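Local coordinates for VP1 (Merkel cell polyomavirus, PDB 4FMH), which forms the jelly-roll pentamers that build the icosahedral capsid and binds sialylated oligosaccharides at a site required for infection, at residues A94-T99 with N279-K284; G129-M134 with D257-L262; D143-V148 with C201-K206. One frame throughout, in Å; residues are numbered along the deposited sequence.

Contact 1: A94-T99 with N279-K284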
loop_
_atom_site.group_PDB
_atom_site.type_symbol
_atom_site.label_atom_id
_atom_site.label_comp_id
_atom_site.label_asym_id
_atom_site.label_seq_id
_atom_site.Cartn_x
_atom_site.Cartn_y
_atom_site.Cartn_z
ATOM N N ALA B 94 0.228 -3.163 -32.473
ATOM C CA ALA B 94 -0.561 -2.777 -31.297
ATOM C C ALA B 94 0.198 -1.742 -30.478
ATOM O O ALA B 94 1.320 -2.000 -30.040
ATOM C CB ALA B 94 -0.883 -3.997 -30.438
ATOM N N ILE B 95 -0.403 -0.573 -30.273
ATOM C CA ILE B 95 0.321 0.528 -29.620
ATOM C C ILE B 95 -0.173 0.878 -28.212
ATOM O O ILE B 95 0.599 1.370 -27.385
ATOM C CB ILE B 95 0.431 1.789 -30.520
ATOM C CG1 ILE B 95 -0.936 2.466 -30.717
ATOM C CG2 ILE B 95 1.101 1.423 -31.860
ATOM C CD1 ILE B 95 -0.867 3.769 -31.523
ATOM N N SER B 96 -1.446 0.614 -27.941
ATOM C CA SER B 96 -2.006 0.848 -26.611
ATOM C C SER B 96 -3.257 0.020 -26.406
ATOM O O SER B 96 -3.865 -0.455 -27.368
ATOM C CB SER B 96 -2.323 2.334 -26.392
ATOM O OG SER B 96 -3.236 2.816 -27.364
ATOM N N VAL B 97 -3.630 -0.151 -25.139
ATOM C CA VAL B 97 -4.825 -0.887 -24.778
ATOM C C VAL B 97 -5.488 -0.249 -23.563
ATOM O O VAL B 97 -4.808 0.190 -22.629
ATOM C CB VAL B 97 -4.524 -2.401 -24.517
ATOM C CG1 VAL B 97 -3.459 -2.583 -23.430
ATOM C CG2 VAL B 97 -5.800 -3.172 -24.165
ATOM N N LYS B 98 -6.812 -0.181 -23.605
ATOM C CA LYS B 98 -7.617 0.106 -22.428
ATOM C C LYS B 98 -8.257 -1.205 -22.034
ATOM O O LYS B 98 -8.939 -1.843 -22.841
ATOM C CB LYS B 98 -8.711 1.135 -22.724
ATOM C CG LYS B 98 -8.223 2.558 -22.862
ATOM C CD LYS B 98 -9.401 3.512 -22.874
ATOM C CE LYS B 98 -8.962 4.940 -22.628
ATOM N NZ LYS B 98 -10.137 5.852 -22.640
ATOM N N THR B 99 -8.042 -1.613 -20.790
ATOM C CA THR B 99 -8.560 -2.890 -20.329
ATOM C C THR B 99 -9.170 -2.731 -18.943
ATOM O O THR B 99 -8.683 -1.947 -18.129
ATOM C CB THR B 99 -7.474 -4.014 -20.390
ATOM O OG1 THR B 99 -8.037 -5.275 -20.008
ATOM C CG2 THR B 99 -6.268 -3.691 -19.498
ATOM N N ASN B 279 -9.943 -2.754 -25.259
ATOM C CA ASN B 279 -9.975 -1.899 -26.450
ATOM C C ASN B 279 -8.529 -1.609 -26.879
ATOM O O ASN B 279 -7.835 -0.820 -26.240
ATOM C CB ASN B 279 -10.743 -0.596 -26.177
ATOM C CG ASN B 279 -11.030 0.208 -27.447
ATOM O OD1 ASN B 279 -10.181 0.340 -28.325
ATOM N ND2 ASN B 279 -12.232 0.754 -27.538
ATOM N N VAL B 280 -8.087 -2.257 -27.959
ATOM C CA VAL B 280 -6.705 -2.163 -28.423
ATOM C C VAL B 280 -6.602 -1.239 -29.629
ATOM O O VAL B 280 -7.343 -1.393 -30.589
ATOM C CB VAL B 280 -6.142 -3.558 -28.803
ATOM C CG1 VAL B 280 -4.703 -3.450 -29.289
ATOM C CG2 VAL B 280 -6.236 -4.514 -27.620
ATOM N N THR B 281 -5.685 -0.276 -29.567
ATOM C CA THR B 281 -5.418 0.620 -30.687
ATOM C C THR B 281 -4.234 0.085 -31.472
ATOM O O THR B 281 -3.185 -0.215 -30.897
ATOM C CB THR B 281 -5.115 2.063 -30.208
ATOM O OG1 THR B 281 -6.243 2.571 -29.493
ATOM C CG2 THR B 281 -4.815 2.995 -31.382
ATOM N N LEU B 282 -4.408 -0.035 -32.786
ATOM C CA LEU B 282 -3.340 -0.516 -33.652
ATOM C C LEU B 282 -3.072 0.451 -34.800
ATOM O O LEU B 282 -3.969 1.162 -35.254
ATOM C CB LEU B 282 -3.646 -1.919 -34.191
ATOM C CG LEU B 282 -4.038 -3.006 -33.180
ATOM C CD1 LEU B 282 -5.549 -3.107 -33.089
ATOM C CD2 LEU B 282 -3.449 -4.352 -33.581
ATOM N N ARG B 283 -1.824 0.483 -35.253
ATOM C CA ARG B 283 -1.452 1.290 -36.411
ATOM C C ARG B 283 -0.720 0.423 -37.431
ATOM O O ARG B 283 -0.183 -0.631 -37.087
ATOM C CB ARG B 283 -0.575 2.475 -35.992
ATOM C CG ARG B 283 0.794 2.072 -35.465
ATOM C CD ARG B 283 1.643 3.264 -35.104
ATOM N NE ARG B 283 2.858 2.829 -34.423
ATOM C CZ ARG B 283 3.601 3.602 -33.640
ATOM N NH1 ARG B 283 3.267 4.866 -33.436
ATOM N NH2 ARG B 283 4.683 3.104 -33.061
ATOM N N LYS B 284 -0.707 0.869 -38.685
ATOM C CA LYS B 284 -0.009 0.154 -39.748
ATOM C C LYS B 284 1.487 0.464 -39.708
ATOM O O LYS B 284 1.889 1.620 -39.569
ATOM C CB LYS B 284 -0.593 0.518 -41.112
ATOM C CG LYS B 284 -2.042 0.094 -41.323
ATOM C CD LYS B 284 -2.574 0.626 -42.653
ATOM C CE LYS B 284 -4.053 0.329 -42.825
ATOM N NZ LYS B 284 -4.568 0.796 -44.142
#
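I95 meets R283 with CG2, which its chi1 of 69° places anti to the carbonyl carbon, while CG1 of the same residue turns to T281; R283, extended from CG to NE, crosses the isoleucine at about a right angle. CG2 of I95 thus lies over one face of the guanidinium, toward its rim, 3.4 Å from R283 NE, and the charge itself is paired with E93. CG1 and CD1 of I95 lie against T281 CG2, each at 4.0 Å. Both I95 and S96 face T281, a classic beta bulge in the antiparallel pairing of strands 89-101 and 269-287 of the VP1 jelly roll: I95 N donates to T281 O at 2.9 Å, almost straight at 173°, and T281 N to S96 O. Beyond the bulge K98 and N279 form a regular hydrogen-bonded pair, with K98 N to N279 O at 2.9 Å and N279 N to K98 O at 2.8 Å. A94, V97, V280 and L282 share the buried face, where V97 CG2 meets V280 CG2 at 3.7 Å, and V97 packs on F135, A94 and V280 on I137, both of strand 131-138. On the other face T281 OG1 bonds to Q23 and K98 NZ to the N230 carbonyl.

Contact 2: G129-M134 with D257-L262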
loop_
_atom_site.group_PDB
_atom_site.type_symbol
_atom_site.label_atom_id
_atom_site.label_comp_id
_atom_site.label_asym_id
_atom_site.label_seq_id
_atom_site.Cartn_x
_atom_site.Cartn_y
_atom_site.Cartn_z
ATOM N N GLY B 129 -9.751 -13.451 -0.629
ATOM C CA GLY B 129 -8.691 -14.450 -0.593
ATOM C C GLY B 129 -7.824 -14.420 -1.837
ATOM O O GLY B 129 -7.392 -13.350 -2.276
ATOM N N VAL B 130 -7.558 -15.599 -2.395
ATOM C CA VAL B 130 -6.626 -15.722 -3.519
ATOM C C VAL B 130 -7.070 -14.891 -4.724
ATOM O O VAL B 130 -8.177 -15.074 -5.240
ATOM C CB VAL B 130 -6.420 -17.196 -3.941
ATOM C CG1 VAL B 130 -5.546 -17.283 -5.194
ATOM C CG2 VAL B 130 -5.799 -18.006 -2.783
ATOM N N ASN B 131 -6.203 -13.964 -5.138
ATOM C CA ASN B 131 -6.369 -13.240 -6.399
ATOM C C ASN B 131 -5.239 -13.538 -7.365
ATOM O O ASN B 131 -4.080 -13.692 -6.959
ATOM C CB ASN B 131 -6.438 -11.724 -6.174
ATOM C CG ASN B 131 -7.852 -11.235 -5.900
ATOM O OD1 ASN B 131 -8.456 -10.557 -6.736
ATOM N ND2 ASN B 131 -8.386 -11.578 -4.728
ATOM N N TYR B 132 -5.585 -13.612 -8.646
ATOM C CA TYR B 132 -4.594 -13.696 -9.706
ATOM C C TYR B 132 -5.119 -12.902 -10.882
ATOM O O TYR B 132 -6.208 -13.189 -11.397
ATOM C CB TYR B 132 -4.348 -15.156 -10.108
ATOM C CG TYR B 132 -3.276 -15.353 -11.160
ATOM C CD1 TYR B 132 -1.917 -15.308 -10.821
ATOM C CD2 TYR B 132 -3.617 -15.591 -12.492
ATOM C CE1 TYR B 132 -0.921 -15.487 -11.789
ATOM C CE2 TYR B 132 -2.632 -15.767 -13.470
ATOM C CZ TYR B 132 -1.293 -15.718 -13.112
ATOM O OH TYR B 132 -0.330 -15.903 -14.079
ATOM N N HIS B 133 -4.345 -11.903 -11.302
ATOM C CA HIS B 133 -4.756 -11.018 -12.382
ATOM C C HIS B 133 -3.631 -10.810 -13.369
ATOM O O HIS B 133 -2.520 -10.444 -12.991
ATOM C CB HIS B 133 -5.235 -9.677 -11.835
ATOM C CG HIS B 133 -6.383 -9.809 -10.894
ATOM N ND1 HIS B 133 -7.683 -9.970 -11.327
ATOM C CD2 HIS B 133 -6.423 -9.869 -9.543
ATOM C CE1 HIS B 133 -8.477 -10.099 -10.279
ATOM N NE2 HIS B 133 -7.738 -10.039 -9.185
ATOM N N MET B 134 -3.936 -11.044 -14.639
ATOM C CA MET B 134 -2.970 -10.842 -15.705
ATOM C C MET B 134 -3.693 -10.586 -17.018
ATOM O O MET B 134 -4.817 -11.047 -17.225
ATOM C CB MET B 134 -2.016 -12.050 -15.829
ATOM C CG MET B 134 -2.577 -13.285 -16.533
ATOM S SD MET B 134 -2.396 -13.311 -18.345
ATOM C CE MET B 134 -0.623 -13.406 -18.519
ATOM N N ASP B 257 -8.453 -13.608 -14.406
ATOM C CA ASP B 257 -8.843 -12.755 -13.283
ATOM C C ASP B 257 -9.598 -13.509 -12.198
ATOM O O ASP B 257 -10.834 -13.489 -12.156
ATOM C CB ASP B 257 -9.641 -11.543 -13.772
ATOM C CG ASP B 257 -8.796 -10.605 -14.623
ATOM O OD1 ASP B 257 -7.982 -9.845 -14.046
ATOM O OD2 ASP B 257 -8.929 -10.652 -15.869
ATOM N N ILE B 258 -8.838 -14.183 -11.337
ATOM C CA ILE B 258 -9.385 -14.852 -10.154
ATOM C C ILE B 258 -9.565 -13.789 -9.075
ATOM O O ILE B 258 -8.622 -13.057 -8.761
ATOM C CB ILE B 258 -8.466 -15.987 -9.663
ATOM C CG1 ILE B 258 -8.346 -17.067 -10.746
ATOM C CG2 ILE B 258 -8.999 -16.582 -8.342
ATOM C CD1 ILE B 258 -7.190 -18.064 -10.541
ATOM N N VAL B 259 -10.777 -13.690 -8.530
ATOM C CA VAL B 259 -11.107 -12.591 -7.600
ATOM C C VAL B 259 -11.350 -13.050 -6.163
ATOM O O VAL B 259 -11.683 -12.239 -5.292
ATOM C CB VAL B 259 -12.319 -11.760 -8.083
ATOM C CG1 VAL B 259 -11.960 -10.976 -9.342
ATOM C CG2 VAL B 259 -13.555 -12.648 -8.299
ATOM N N GLY B 260 -11.193 -14.348 -5.913
ATOM C CA GLY B 260 -11.334 -14.859 -4.553
ATOM C C GLY B 260 -12.274 -16.037 -4.416
ATOM O O GLY B 260 -12.750 -16.580 -5.417
ATOM N N PHE B 261 -12.526 -16.425 -3.164
ATOM C CA PHE B 261 -13.347 -17.587 -2.843
ATOM C C PHE B 261 -14.786 -17.207 -2.543
ATOM O O PHE B 261 -15.045 -16.191 -1.887
ATOM C CB PHE B 261 -12.826 -18.310 -1.596
ATOM C CG PHE B 261 -11.468 -18.930 -1.751
ATOM C CD1 PHE B 261 -11.303 -20.116 -2.457
ATOM C CD2 PHE B 261 -10.354 -18.345 -1.140
ATOM C CE1 PHE B 261 -10.038 -20.707 -2.574
ATOM C CE2 PHE B 261 -9.089 -18.930 -1.251
ATOM C CZ PHE B 261 -8.940 -20.112 -1.975
ATOM N N LEU B 262 -15.711 -18.049 -3.008
ATOM C CA LEU B 262 -17.066 -18.074 -2.488
ATOM C C LEU B 262 -17.053 -19.032 -1.301
ATOM O O LEU B 262 -16.724 -20.217 -1.448
ATOM C CB LEU B 262 -18.055 -18.553 -3.549
ATOM C CG LEU B 262 -19.545 -18.582 -3.164
ATOM C CD1 LEU B 262 -20.105 -17.176 -2.914
ATOM C CD2 LEU B 262 -20.361 -19.316 -4.218
#
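H133 and D257, a non-hydrogen-bonded pair of the antiparallel strands, are joined through their side chains: H133 ND1 donates to D257 OD1 at 2.7 Å and 162°. The oxygen uses its anti lone pair and lies in the ring plane, although ring and carboxylate planes are turned 38° apart. D257 OD1 also takes a salt bridge from R276, which would favour a charged carboxylate. H133 NE2 donates to N131 OD1 at 2.6 Å, again in the ring plane and on a lone pair of the amide. Both ring nitrogens act as donors, consistent with a protonated imidazole beside the carboxylate, and the ring is held against rotation, with V259 CG1 at its edge. The hydrogen-bond relay continues through the N131 amide: ND2 donates to G129 O at 3.2 Å, from above that carbonyl's plane, and bonds to T224 OG1, which also serves V259 O. G129 O has a second donor in Q217. Between the two segments the backbone bonds are Y132 N to I258 O at 3.1 Å and I258 N to Y132 O at 2.8 Å. Past them the backbones stay close without regular pairing: V130 O touches G260 CA at 3.2 Å, the backbone angles of G129 and G260 call for glycine, and V130 CG2 packs obliquely on F261 CE2 at 3.7 Å. The hydroxyl of Y132 is paired with that of Y70. In the jelly-roll sheet, strand 131-138 lies between strands 210-217 and 250-263, and the latter pairs onward with 269-287; V130, Y132, I258 and F261 also pack against a neighbouring subunit.

Contact 3: D143-V148 with C201-K206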
loop_
_atom_site.group_PDB
_atom_site.type_symbol
_atom_site.label_atom_id
_atom_site.label_comp_id
_atom_site.label_asym_id
_atom_site.label_seq_id
_atom_site.Cartn_x
_atom_site.Cartn_y
_atom_site.Cartn_z
ATOM N N ASP B 143 3.852 -17.110 -24.965
ATOM C CA ASP B 143 4.720 -18.232 -24.621
ATOM C C ASP B 143 4.569 -18.547 -23.142
ATOM O O ASP B 143 4.584 -17.643 -22.309
ATOM C CB ASP B 143 6.182 -17.915 -24.951
ATOM C CG ASP B 143 6.414 -17.726 -26.451
ATOM O OD1 ASP B 143 6.186 -18.690 -27.207
ATOM O OD2 ASP B 143 6.818 -16.615 -26.867
ATOM N N LEU B 144 4.436 -19.833 -22.826
ATOM C CA LEU B 144 4.228 -20.270 -21.442
ATOM C C LEU B 144 5.378 -21.111 -20.912
ATOM O O LEU B 144 6.004 -21.862 -21.654
ATOM C CB LEU B 144 2.927 -21.072 -21.325
ATOM C CG LEU B 144 1.626 -20.395 -21.765
ATOM C CD1 LEU B 144 0.467 -21.395 -21.797
ATOM C CD2 LEU B 144 1.290 -19.202 -20.875
ATOM N N GLN B 145 5.630 -20.982 -19.613
ATOM C CA GLN B 145 6.589 -21.810 -18.902
ATOM C C GLN B 145 5.798 -22.624 -17.880
ATOM O O GLN B 145 4.955 -22.076 -17.167
ATOM C CB GLN B 145 7.636 -20.935 -18.194
ATOM C CG GLN B 145 8.546 -21.686 -17.205
ATOM C CD GLN B 145 9.493 -22.675 -17.875
ATOM O OE1 GLN B 145 10.316 -22.295 -18.711
ATOM N NE2 GLN B 145 9.400 -23.950 -17.487
ATOM N N GLY B 146 6.068 -23.926 -17.817
ATOM C CA GLY B 146 5.406 -24.785 -16.834
ATOM C C GLY B 146 6.166 -24.867 -15.517
ATOM O O GLY B 146 7.400 -25.004 -15.501
ATOM N N LEU B 147 5.426 -24.786 -14.414
ATOM C CA LEU B 147 5.988 -24.968 -13.067
ATOM C C LEU B 147 4.842 -25.251 -12.128
ATOM O O LEU B 147 3.855 -24.511 -12.107
ATOM C CB LEU B 147 6.770 -23.721 -12.602
ATOM C CG LEU B 147 7.588 -23.785 -11.308
ATOM C CD1 LEU B 147 8.756 -22.793 -11.382
ATOM C CD2 LEU B 147 6.734 -23.531 -10.047
ATOM N N VAL B 148 4.970 -26.324 -11.353
ATOM C CA VAL B 148 3.902 -26.707 -10.443
ATOM C C VAL B 148 4.352 -26.788 -8.986
ATOM O O VAL B 148 5.525 -27.038 -8.695
ATOM C CB VAL B 148 3.237 -28.039 -10.856
ATOM C CG1 VAL B 148 2.535 -27.889 -12.206
ATOM C CG2 VAL B 148 4.267 -29.171 -10.891
ATOM N N CYS B 201 2.793 -20.280 -16.481
ATOM C CA CYS B 201 2.994 -18.853 -16.294
ATOM C C CYS B 201 3.623 -18.285 -17.567
ATOM O O CYS B 201 4.166 -19.051 -18.369
ATOM C CB CYS B 201 3.887 -18.601 -15.078
ATOM S SG CYS B 201 5.585 -19.218 -15.237
ATOM N N PRO B 202 3.550 -16.954 -17.771
ATOM C CA PRO B 202 4.203 -16.383 -18.953
ATOM C C PRO B 202 5.710 -16.638 -18.919
ATOM O O PRO B 202 6.321 -16.517 -17.859
ATOM C CB PRO B 202 3.918 -14.877 -18.825
ATOM C CG PRO B 202 2.741 -14.779 -17.910
ATOM C CD PRO B 202 2.903 -15.914 -16.949
ATOM N N ASP B 203 6.282 -17.016 -20.064
ATOM C CA ASP B 203 7.698 -17.366 -20.166
ATOM C C ASP B 203 8.526 -16.105 -20.453
ATOM O O ASP B 203 8.449 -15.548 -21.555
ATOM C CB ASP B 203 7.895 -18.418 -21.270
ATOM C CG ASP B 203 9.353 -18.865 -21.430
ATOM O OD1 ASP B 203 10.260 -18.342 -20.746
ATOM O OD2 ASP B 203 9.588 -19.750 -22.271
ATOM N N PRO B 204 9.325 -15.644 -19.464
ATOM C CA PRO B 204 10.046 -14.377 -19.667
ATOM C C PRO B 204 11.261 -14.503 -20.590
ATOM O O PRO B 204 11.841 -13.486 -20.976
ATOM C CB PRO B 204 10.470 -13.985 -18.246
ATOM C CG PRO B 204 10.636 -15.305 -17.549
ATOM C CD PRO B 204 9.547 -16.191 -18.110
ATOM N N SER B 205 11.636 -15.733 -20.946
ATOM C CA SER B 205 12.758 -15.950 -21.857
ATOM C C SER B 205 12.331 -15.816 -23.318
ATOM O O SER B 205 13.167 -15.792 -24.220
ATOM C CB SER B 205 13.417 -17.316 -21.612
ATOM O OG SER B 205 12.616 -18.379 -22.091
ATOM N N LYS B 206 11.024 -15.750 -23.546
ATOM C CA LYS B 206 10.504 -15.583 -24.894
ATOM C C LYS B 206 9.616 -14.345 -24.906
ATOM O O LYS B 206 9.995 -13.324 -24.318
ATOM C CB LYS B 206 9.793 -16.858 -25.359
ATOM C CG LYS B 206 10.744 -18.057 -25.460
ATOM C CD LYS B 206 10.070 -19.322 -25.966
ATOM C CE LYS B 206 9.757 -19.228 -27.450
ATOM N NZ LYS B 206 9.082 -20.462 -27.948
HETATM O O HOH W 1 6.996 -21.280 -26.329
HETATM O O HOH W 2 7.531 -20.792 -23.689
HETATM O O HOH W 3 11.232 -19.754 -18.635
#
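D143 and K206 cross at about a right angle, the lysine chain running across one face of the carboxylate with CB 3.3 Å from D143 OD2 and NZ reaching D143 OD1. That salt bridge is long and its hydrogen bond weak, at 3.5 Å, but a water accepts from K206 NZ and donates to D143 OD1, closing a small triangle. The bend at chi3 of K206, 72°, folds its amine back over the aspartate. Beside this pair the backbones are antiparallel: Q145 and C201 form a hydrogen-bonded pair, Q145 N donating to C201 O at 2.7 Å and 174° and C201 N to Q145 O at 2.9 Å, while D203 N donates to D143 O from above the carbonyl plane. A second shell sets D203, whose OD1 accepts from S205 N and, at 2.7 Å, from S205 OG, both from the same face of the carboxylate. The first of these makes an Asx turn, within a type I turn from D203 to K206 that brings the lysine back to D143. Two further waters donate to D203: one joins its OD2 to L144 O, the other its OD1 to Q145 OE1. K186 holds both side chains, as a salt bridge to D203 and a hydrogen bond to Q145, whose NE2 bonds to the carbonyls of G146 and D182. Strand 142-146 is the middle one of a small three-stranded antiparallel sheet, between 186-189 and 200-202; strand 210-217 of the large sheet backs P202 and P204 through Y212, and P275 and Y277 of a neighbouring subunit cover L147, P204 and S205.

Contacts 1 and 2 belong to the same large jelly-roll sheet, where strands 250-263 and 269-287 are neighbours, yet their centres lie about 26 Å apart without touching. Contact 3 sits in the separate three-stranded sheet, its centre about 24 Å from contact 1 and about 20 Å from contact 2; it meets contact 2 where M134 CE packs on P202 CG at 3.7 Å. Along the chain the pairs are concentric: 143-148 with 201-206 innermost, then 129-134 with 257-262, then 94-99 with 279-284. Contacts 1 and 2 thus pair C-terminal strands with first-half ones, while contact 3 closes a small sheet from the stretch between. Contacts 2 and 3 also face a neighbouring subunit of the pentamer.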